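Local coordinates for protein formiminoglutamase (PDB 4MYK) that hydrolyses N-formimino-L-glutamate to glutamate and formamide, as an arginase-like metalloenzyme that works with two manganese ions, at residues 233-238 and 262-267; 114-119 and 277-282; 179-184 and 221-226. The protein carries 1 engineered substitution. All coordinates share one frame; numbering follows the deposited sequence.

Contact 1: 233-238 and 262-267. With MN (manganese (II) ion), chain C.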
# COMPACT_ATOMS: atom_id res chain seq x y z
N PHE A 233 10.83 -19.42 -15.05
CA PHE A 233 10.50 -18.36 -14.09
C PHE A 233 8.99 -18.13 -14.10
O PHE A 233 8.46 -17.45 -14.97
CB PHE A 233 11.27 -17.07 -14.42
CG PHE A 233 11.15 -15.99 -13.36
CD1 PHE A 233 11.46 -16.26 -12.03
CD2 PHE A 233 10.75 -14.70 -13.71
CE1 PHE A 233 11.34 -15.25 -11.07
CE2 PHE A 233 10.64 -13.71 -12.75
CZ PHE A 233 10.94 -13.99 -11.43
N SER A 234 8.31 -18.74 -13.12
CA SER A 234 6.85 -18.74 -13.05
C SER A 234 6.38 -17.76 -11.98
O SER A 234 6.61 -17.96 -10.79
CB SER A 234 6.33 -20.15 -12.73
OG SER A 234 4.92 -20.23 -12.87
N PHE A 235 5.71 -16.69 -12.41
CA PHE A 235 5.37 -15.61 -11.50
C PHE A 235 3.87 -15.44 -11.29
O PHE A 235 3.22 -14.73 -12.05
CB PHE A 235 5.93 -14.28 -12.01
CG PHE A 235 6.26 -13.31 -10.91
CD1 PHE A 235 5.35 -13.07 -9.89
CD2 PHE A 235 7.48 -12.64 -10.89
CE1 PHE A 235 5.65 -12.18 -8.88
CE2 PHE A 235 7.78 -11.74 -9.87
CZ PHE A 235 6.87 -11.51 -8.87
N ASP A 236 3.33 -16.07 -10.25
CA ASP A 236 1.94 -15.85 -9.87
C ASP A 236 1.85 -14.46 -9.25
O ASP A 236 2.51 -14.20 -8.26
CB ASP A 236 1.46 -16.90 -8.87
CG ASP A 236 -0.00 -16.73 -8.48
OD1 ASP A 236 -0.56 -15.62 -8.57
OD2 ASP A 236 -0.61 -17.74 -8.07
N VAL A 237 1.06 -13.57 -9.85
CA VAL A 237 1.04 -12.19 -9.38
C VAL A 237 0.25 -11.98 -8.07
O VAL A 237 0.31 -10.89 -7.47
CB VAL A 237 0.61 -11.20 -10.50
CG1 VAL A 237 1.62 -11.21 -11.62
CG2 VAL A 237 -0.78 -11.52 -11.02
N ASP A 238 -0.46 -13.01 -7.61
CA ASP A 238 -1.13 -12.94 -6.31
C ASP A 238 -0.13 -13.17 -5.17
O ASP A 238 -0.52 -13.30 -4.00
CB ASP A 238 -2.36 -13.86 -6.23
CG ASP A 238 -2.00 -15.33 -6.05
OD1 ASP A 238 -0.86 -15.64 -5.63
OD2 ASP A 238 -2.88 -16.18 -6.32
N PHE A 262 9.26 -5.88 -9.72
CA PHE A 262 10.06 -5.31 -10.81
C PHE A 262 11.52 -5.72 -10.68
O PHE A 262 12.13 -6.20 -11.64
CB PHE A 262 10.00 -3.79 -10.79
CG PHE A 262 8.64 -3.23 -11.01
CD1 PHE A 262 7.58 -4.06 -11.34
CD2 PHE A 262 8.41 -1.87 -10.88
CE1 PHE A 262 6.32 -3.54 -11.54
CE2 PHE A 262 7.16 -1.34 -11.09
CZ PHE A 262 6.10 -2.18 -11.42
N ASP A 263 12.09 -5.49 -9.50
CA ASP A 263 13.48 -5.84 -9.24
C ASP A 263 13.76 -7.32 -9.50
O ASP A 263 14.84 -7.67 -9.97
CB ASP A 263 13.87 -5.48 -7.81
CG ASP A 263 13.98 -3.98 -7.59
OD1 ASP A 263 13.68 -3.21 -8.51
OD2 ASP A 263 14.39 -3.58 -6.48
N MET A 264 12.80 -8.18 -9.16
CA MET A 264 12.96 -9.62 -9.38
C MET A 264 12.86 -9.99 -10.85
O MET A 264 13.57 -10.88 -11.32
CB MET A 264 11.90 -10.40 -8.60
CG MET A 264 12.04 -10.37 -7.10
SD MET A 264 10.55 -11.03 -6.33
CE MET A 264 10.55 -12.71 -6.96
N CYS A 265 11.96 -9.33 -11.56
CA CYS A 265 11.83 -9.54 -13.00
C CYS A 265 13.09 -9.08 -13.77
O CYS A 265 13.51 -9.74 -14.71
CB CYS A 265 10.57 -8.86 -13.53
SG CYS A 265 9.09 -9.75 -13.06
N PHE A 266 13.68 -7.96 -13.34
CA PHE A 266 14.94 -7.51 -13.91
C PHE A 266 16.05 -8.54 -13.71
O PHE A 266 16.81 -8.84 -14.64
CB PHE A 266 15.35 -6.17 -13.32
CG PHE A 266 16.50 -5.51 -14.05
CD1 PHE A 266 17.81 -5.84 -13.75
CD2 PHE A 266 16.27 -4.57 -15.04
CE1 PHE A 266 18.87 -5.24 -14.42
CE2 PHE A 266 17.32 -3.96 -15.71
CZ PHE A 266 18.62 -4.30 -15.40
N LEU A 267 16.16 -9.09 -12.50
CA LEU A 267 17.17 -10.11 -12.23
C LEU A 267 16.98 -11.30 -13.17
O LEU A 267 17.91 -11.71 -13.84
CB LEU A 267 17.13 -10.56 -10.76
CG LEU A 267 18.05 -11.70 -10.28
CD1 LEU A 267 19.52 -11.33 -10.42
CD2 LEU A 267 17.73 -12.07 -8.83
MN MN C . -1.28 -17.89 -5.92
O HOH W 1 -2.44 -19.88 -6.60
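In the beta-alpha-beta unit formed by strand 231-236, helix 258-270 and strand 274-280, Phe-233 and Phe-235 of the first strand face Met-264 and Cys-265 of the helix. Phe-233 and Phe-235, two residues apart on the strand, both start toward the helix; CG anti to the backbone N (chi1 -171° for Phe-233) then swings each ring beside its own carbonyl carbon. The thiol of Cys-265 reaches both. Its SG lies 4.0 Å from Phe-235 CD2, approaching that ring obliquely as a sulfur-aromatic contact, and 4.3 Å from Phe-233 CE2, here at the ring edge and near its plane. Met-264 bends at chi3 (62°), and its chain crosses the Phe-235 side chain at about a right angle, with the methyl CE 4.1 Å from Phe-235 CE2. The Phe-233 ring also comes near the helix backbone, with CZ 4.1 Å from Met-264 O. Strand and helix run nearly antiparallel, as this crossover of the arginase/deacetylase alpha/beta fold requires, and side chains fill the gap between them. Val-145 of the neighbouring strand touches both phenylalanines and Met-264; Met-298 of helix 290-306 packs on Phe-235. The end of the same strand and the turn after it supply metal ligands. Asp-236 OD2 binds manganese at 2.3 Å, while Asp-238 chelates it through both carboxylate oxygens, and water 1 binds the ion too; Asp-146 and His-148 complete the site. Asp-236 is also a ligand of the second manganese, together with Asn-122 and Asp-146. The other oxygen of Asp-236 is engaged in an Asx turn: Asp-238 N donates to Asp-236 OD1 at 2.8 Å, on its anti side and 32° out of the carboxylate plane, which probably helps hold the Asp-236 carboxylate in its rotation while OD2 binds the metal.

Contact 2: 114-119 and 277-282; sequences FPFVIG and MDMSEL
Met-277 reaches along Phe-116 on the adjacent parallel strand, the two side chains lying side by side and pointing the same way. CG is anti to the backbone N (chi1 164°) and the chain stays extended beyond it. Met-277 CB rests 3.8 Å from Phe-114 CZ. Next, Met-277 CG packs 3.5 Å from Phe-116 CD1 at the ring edge. Met-277 SD lies in the plane of that ring, 3.9 Å from Phe-116 CD1, a Met-aromatic contact, and Met-277 CE ends 4.0 Å from Phe-116 CE1. Met-279 SD also stands at the ring's edge, 5.5 Å from the Phe-116 centroid, with Met-279 CE, turned by the bend at chi3, 3.5 Å from Phe-116 CZ; Met-279 CB meets Ile-118 CD1. On the opposite face Val-117 CB packs against Asp-278 CB, whose OD1 is hydrogen-bonded to Ser-234 OG and whose OD2 goes to Ser-125 and Asn-128. Four backbone hydrogen bonds join the strands: Met-277 N to Pro-115 O, Val-117 N to Met-277 O (3.0 Å), Met-279 N to Val-117 O and Gly-119 N to Met-279 O. Water 2 donates to Gly-119 O and Met-279 O and accepts from Leu-282 N, bridging the two segments. Such regular parallel pairing is that of central strands in the arginase/deacetylase alpha/beta fold.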
# COMPACT_ATOMS: atom_id res chain seq x y z
N PHE A 114 12.79 -16.82 -26.65
CA PHE A 114 12.31 -16.81 -25.27
C PHE A 114 10.79 -16.60 -25.19
O PHE A 114 10.28 -15.54 -25.57
CB PHE A 114 13.03 -15.73 -24.45
CG PHE A 114 12.68 -15.72 -22.99
CD1 PHE A 114 11.49 -15.17 -22.55
CD2 PHE A 114 13.54 -16.26 -22.05
CE1 PHE A 114 11.17 -15.16 -21.21
CE2 PHE A 114 13.23 -16.25 -20.71
CZ PHE A 114 12.04 -15.70 -20.29
N PRO A 115 10.08 -17.62 -24.67
CA PRO A 115 8.62 -17.55 -24.53
C PRO A 115 8.19 -16.85 -23.23
O PRO A 115 8.67 -17.20 -22.14
CB PRO A 115 8.21 -19.03 -24.47
CG PRO A 115 9.49 -19.81 -24.30
CD PRO A 115 10.60 -18.85 -24.07
N PHE A 116 7.30 -15.87 -23.35
CA PHE A 116 6.64 -15.29 -22.18
C PHE A 116 5.14 -15.52 -22.31
O PHE A 116 4.51 -15.08 -23.29
CB PHE A 116 6.94 -13.79 -22.05
CG PHE A 116 6.08 -13.08 -21.04
CD1 PHE A 116 6.46 -13.00 -19.71
CD2 PHE A 116 4.88 -12.47 -21.41
CE1 PHE A 116 5.67 -12.34 -18.77
CE2 PHE A 116 4.09 -11.80 -20.49
CZ PHE A 116 4.49 -11.74 -19.17
N VAL A 117 4.56 -16.21 -21.34
CA VAL A 117 3.15 -16.58 -21.41
C VAL A 117 2.33 -15.76 -20.44
O VAL A 117 2.55 -15.82 -19.23
CB VAL A 117 2.94 -18.09 -21.14
CG1 VAL A 117 1.48 -18.48 -21.36
CG2 VAL A 117 3.88 -18.93 -22.01
N ILE A 118 1.39 -14.99 -20.96
CA ILE A 118 0.52 -14.19 -20.11
C ILE A 118 -0.83 -14.88 -19.94
O ILE A 118 -1.48 -15.23 -20.92
CB ILE A 118 0.35 -12.74 -20.64
CG1 ILE A 118 -0.61 -11.96 -19.74
CG2 ILE A 118 -0.12 -12.73 -22.09
CD1 ILE A 118 -0.13 -11.85 -18.32
N GLY A 119 -1.22 -15.08 -18.68
CA GLY A 119 -2.48 -15.73 -18.36
C GLY A 119 -3.51 -14.76 -17.78
O GLY A 119 -3.25 -13.56 -17.63
N MET A 277 9.34 -17.70 -19.07
CA MET A 277 8.65 -17.03 -17.99
C MET A 277 7.16 -17.11 -18.24
O MET A 277 6.71 -17.02 -19.38
CB MET A 277 9.07 -15.55 -17.92
CG MET A 277 8.12 -14.71 -17.10
SD MET A 277 8.78 -13.13 -16.59
CE MET A 277 7.60 -12.72 -15.31
N ASP A 278 6.38 -17.32 -17.18
CA ASP A 278 4.95 -17.12 -17.28
C ASP A 278 4.46 -16.26 -16.12
O ASP A 278 5.18 -16.08 -15.13
CB ASP A 278 4.16 -18.44 -17.47
CG ASP A 278 3.90 -19.21 -16.17
OD1 ASP A 278 4.36 -18.79 -15.09
OD2 ASP A 278 3.23 -20.26 -16.23
N MET A 279 3.27 -15.69 -16.28
CA MET A 279 2.74 -14.73 -15.32
C MET A 279 1.28 -15.08 -15.17
O MET A 279 0.54 -15.04 -16.14
CB MET A 279 2.87 -13.31 -15.86
CG MET A 279 2.48 -12.21 -14.89
SD MET A 279 2.74 -10.55 -15.58
CE MET A 279 4.52 -10.59 -15.85
N SER A 280 0.88 -15.43 -13.95
CA SER A 280 -0.43 -16.02 -13.71
C SER A 280 -1.30 -15.18 -12.80
O SER A 280 -0.79 -14.43 -11.98
CB SER A 280 -0.28 -17.41 -13.08
OG SER A 280 0.09 -18.37 -14.04
N GLU A 281 -2.62 -15.34 -12.96
CA GLU A 281 -3.63 -14.88 -12.00
C GLU A 281 -4.09 -13.41 -12.14
O GLU A 281 -4.86 -12.92 -11.31
CB GLU A 281 -3.23 -15.23 -10.56
CG GLU A 281 -3.15 -16.75 -10.29
CD GLU A 281 -4.50 -17.42 -10.40
OE1 GLU A 281 -5.51 -16.73 -10.15
OE2 GLU A 281 -4.56 -18.63 -10.72
N LEU A 282 -3.63 -12.73 -13.19
CA LEU A 282 -4.10 -11.37 -13.47
C LEU A 282 -5.59 -11.40 -13.78
O LEU A 282 -6.03 -12.12 -14.69
CB LEU A 282 -3.32 -10.72 -14.62
CG LEU A 282 -3.66 -9.25 -14.88
CD1 LEU A 282 -3.25 -8.43 -13.68
CD2 LEU A 282 -2.99 -8.72 -16.13
O HOH W 2 -1.78 -13.18 -15.48

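Contact 3: 179-184 and 221-226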
# COMPACT_ATOMS: atom_id res chain seq x y z
N ARG A 179 15.61 -29.16 -7.72
CA ARG A 179 15.69 -27.94 -8.53
C ARG A 179 14.36 -27.20 -8.62
O ARG A 179 14.11 -26.43 -9.54
CB ARG A 179 16.27 -28.26 -9.91
CG ARG A 179 17.74 -28.65 -9.83
CD ARG A 179 18.28 -29.15 -11.14
NE ARG A 179 18.22 -28.14 -12.18
CZ ARG A 179 18.68 -28.33 -13.41
NH1 ARG A 179 19.24 -29.49 -13.74
NH2 ARG A 179 18.60 -27.37 -14.32
N PHE A 180 13.52 -27.42 -7.61
CA PHE A 180 12.24 -26.74 -7.51
C PHE A 180 12.15 -25.85 -6.27
O PHE A 180 12.38 -26.29 -5.15
CB PHE A 180 11.08 -27.74 -7.55
CG PHE A 180 9.74 -27.12 -7.33
CD1 PHE A 180 9.23 -26.21 -8.23
CD2 PHE A 180 8.98 -27.44 -6.22
CE1 PHE A 180 7.99 -25.63 -8.03
CE2 PHE A 180 7.74 -26.86 -6.01
CZ PHE A 180 7.25 -25.96 -6.92
N VAL A 181 11.81 -24.59 -6.49
CA VAL A 181 11.67 -23.65 -5.39
C VAL A 181 10.27 -23.01 -5.37
O VAL A 181 9.77 -22.54 -6.38
CB VAL A 181 12.75 -22.55 -5.44
CG1 VAL A 181 12.53 -21.54 -4.32
CG2 VAL A 181 14.13 -23.16 -5.35
N GLU A 182 9.66 -23.04 -4.19
CA GLU A 182 8.45 -22.28 -3.91
C GLU A 182 8.93 -20.97 -3.31
O GLU A 182 9.57 -20.97 -2.26
CB GLU A 182 7.57 -23.01 -2.90
CG GLU A 182 7.07 -24.38 -3.36
CD GLU A 182 5.81 -24.30 -4.22
OE1 GLU A 182 5.54 -23.24 -4.82
OE2 GLU A 182 5.09 -25.31 -4.31
N PHE A 183 8.64 -19.87 -3.99
CA PHE A 183 9.21 -18.59 -3.61
C PHE A 183 8.15 -17.60 -3.13
O PHE A 183 7.18 -17.33 -3.83
CB PHE A 183 9.95 -17.99 -4.80
CG PHE A 183 10.87 -16.88 -4.44
CD1 PHE A 183 10.41 -15.57 -4.39
CD2 PHE A 183 12.19 -17.14 -4.12
CE1 PHE A 183 11.25 -14.54 -4.04
CE2 PHE A 183 13.04 -16.11 -3.77
CZ PHE A 183 12.58 -14.81 -3.73
N ALA A 184 8.36 -17.08 -1.92
CA ALA A 184 7.46 -16.10 -1.31
C ALA A 184 6.11 -16.70 -0.97
O ALA A 184 5.09 -16.02 -1.00
CB ALA A 184 7.28 -14.89 -2.21
N GLU A 221 18.26 -14.63 -6.13
CA GLU A 221 19.56 -15.11 -6.59
C GLU A 221 19.80 -16.50 -6.03
O GLU A 221 20.17 -17.43 -6.75
CB GLU A 221 20.67 -14.16 -6.16
CG GLU A 221 20.74 -12.92 -7.03
CD GLU A 221 21.66 -11.86 -6.47
OE1 GLU A 221 22.07 -11.97 -5.29
OE2 GLU A 221 21.97 -10.91 -7.21
N ASP A 222 19.59 -16.62 -4.73
CA ASP A 222 19.71 -17.91 -4.06
C ASP A 222 18.86 -18.94 -4.78
O ASP A 222 19.31 -20.07 -5.02
CB ASP A 222 19.28 -17.78 -2.58
CG ASP A 222 20.30 -17.03 -1.71
OD1 ASP A 222 21.33 -16.56 -2.24
OD2 ASP A 222 20.07 -16.90 -0.49
N ALA A 223 17.63 -18.56 -5.14
CA ALA A 223 16.68 -19.45 -5.79
C ALA A 223 17.19 -19.96 -7.15
O ALA A 223 17.03 -21.14 -7.47
CB ALA A 223 15.30 -18.78 -5.92
N PHE A 224 17.79 -19.07 -7.94
CA PHE A 224 18.36 -19.48 -9.23
C PHE A 224 19.61 -20.36 -9.07
O PHE A 224 19.96 -21.14 -9.97
CB PHE A 224 18.69 -18.27 -10.10
CG PHE A 224 17.48 -17.52 -10.56
CD1 PHE A 224 16.29 -18.18 -10.78
CD2 PHE A 224 17.54 -16.15 -10.79
CE1 PHE A 224 15.17 -17.48 -11.21
CE2 PHE A 224 16.43 -15.44 -11.22
CZ PHE A 224 15.25 -16.11 -11.43
N GLY A 225 20.27 -20.23 -7.93
CA GLY A 225 21.38 -21.10 -7.59
C GLY A 225 20.88 -22.52 -7.44
O GLY A 225 21.55 -23.46 -7.87
N LEU A 226 19.71 -22.66 -6.84
CA LEU A 226 19.05 -23.96 -6.65
C LEU A 226 18.43 -24.50 -7.94
O LEU A 226 18.60 -25.67 -8.28
CB LEU A 226 17.99 -23.85 -5.55
CG LEU A 226 18.49 -23.62 -4.12
CD1 LEU A 226 17.37 -23.18 -3.20
CD2 LEU A 226 19.16 -24.88 -3.60
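Val-181 holds CG1 anti to its backbone N (chi1 177°), which leaves CG2 beside that N and directed at helix 216-227; Leu-226 has CG anti to its carbonyl carbon (chi1 -68°) and turns its branch back to meet it. The two side chains cross at about a right angle. Val-181 CG2 sits 3.9 Å from Leu-226 CD1 and just as close to Leu-226 CB, so the methyl covers the base of the leucine as well as its tip. One helical turn earlier, Ala-223 CB fits between Val-181 and Phe-183: it is 4.2 Å from Val-181 CG1 and 3.9 Å from Phe-183 CD2, approaching the ring obliquely. The small alanine probably allows the close approach, 8.3 Å between the axes of 221-226 and 180-183. Two residues before Val-181, the aliphatic start of Arg-179 lies beside the helix backbone, with CG 3.5 Å from Leu-226 O. The guanidinium continues to Asp-139 in a salt bridge through NH1 and to Thr-227 O through NE, tying the start of the strand to the helix C-terminus. Met-206 on the neighbouring strand adds to the apolar layer by touching Val-181 and Leu-226. With 221-226 directed at 159° to 180-183, the helix runs back across one face of the parallel sheet, as in the layered alpha/beta architecture of the arginase family.

All three contacts share the parallel sheet. Contacts 1 and 2, centres 10 Å apart, meet through neighbouring strands 231-236 and 274-280: Ser-234 OG lies 2.7 Å from Asp-278 OD1 and Phe-235 N 2.8 Å from Asp-278 O, both probable hydrogen bonds. The Asp-278 side chain is about 7 Å from that of Asp-236, so contact 2 borders the metal site without supplying a ligand. Contact 3 joins contact 1 through apolar side chains, Met-264 CE packing 3.5 Å from Phe-183 CE1 and Phe-224 CZ 3.8 Å from Phe-233 CD1. Contacts 2 and 3 do not touch. The Phe-183 side chain remains about 11 Å from a manganese ion.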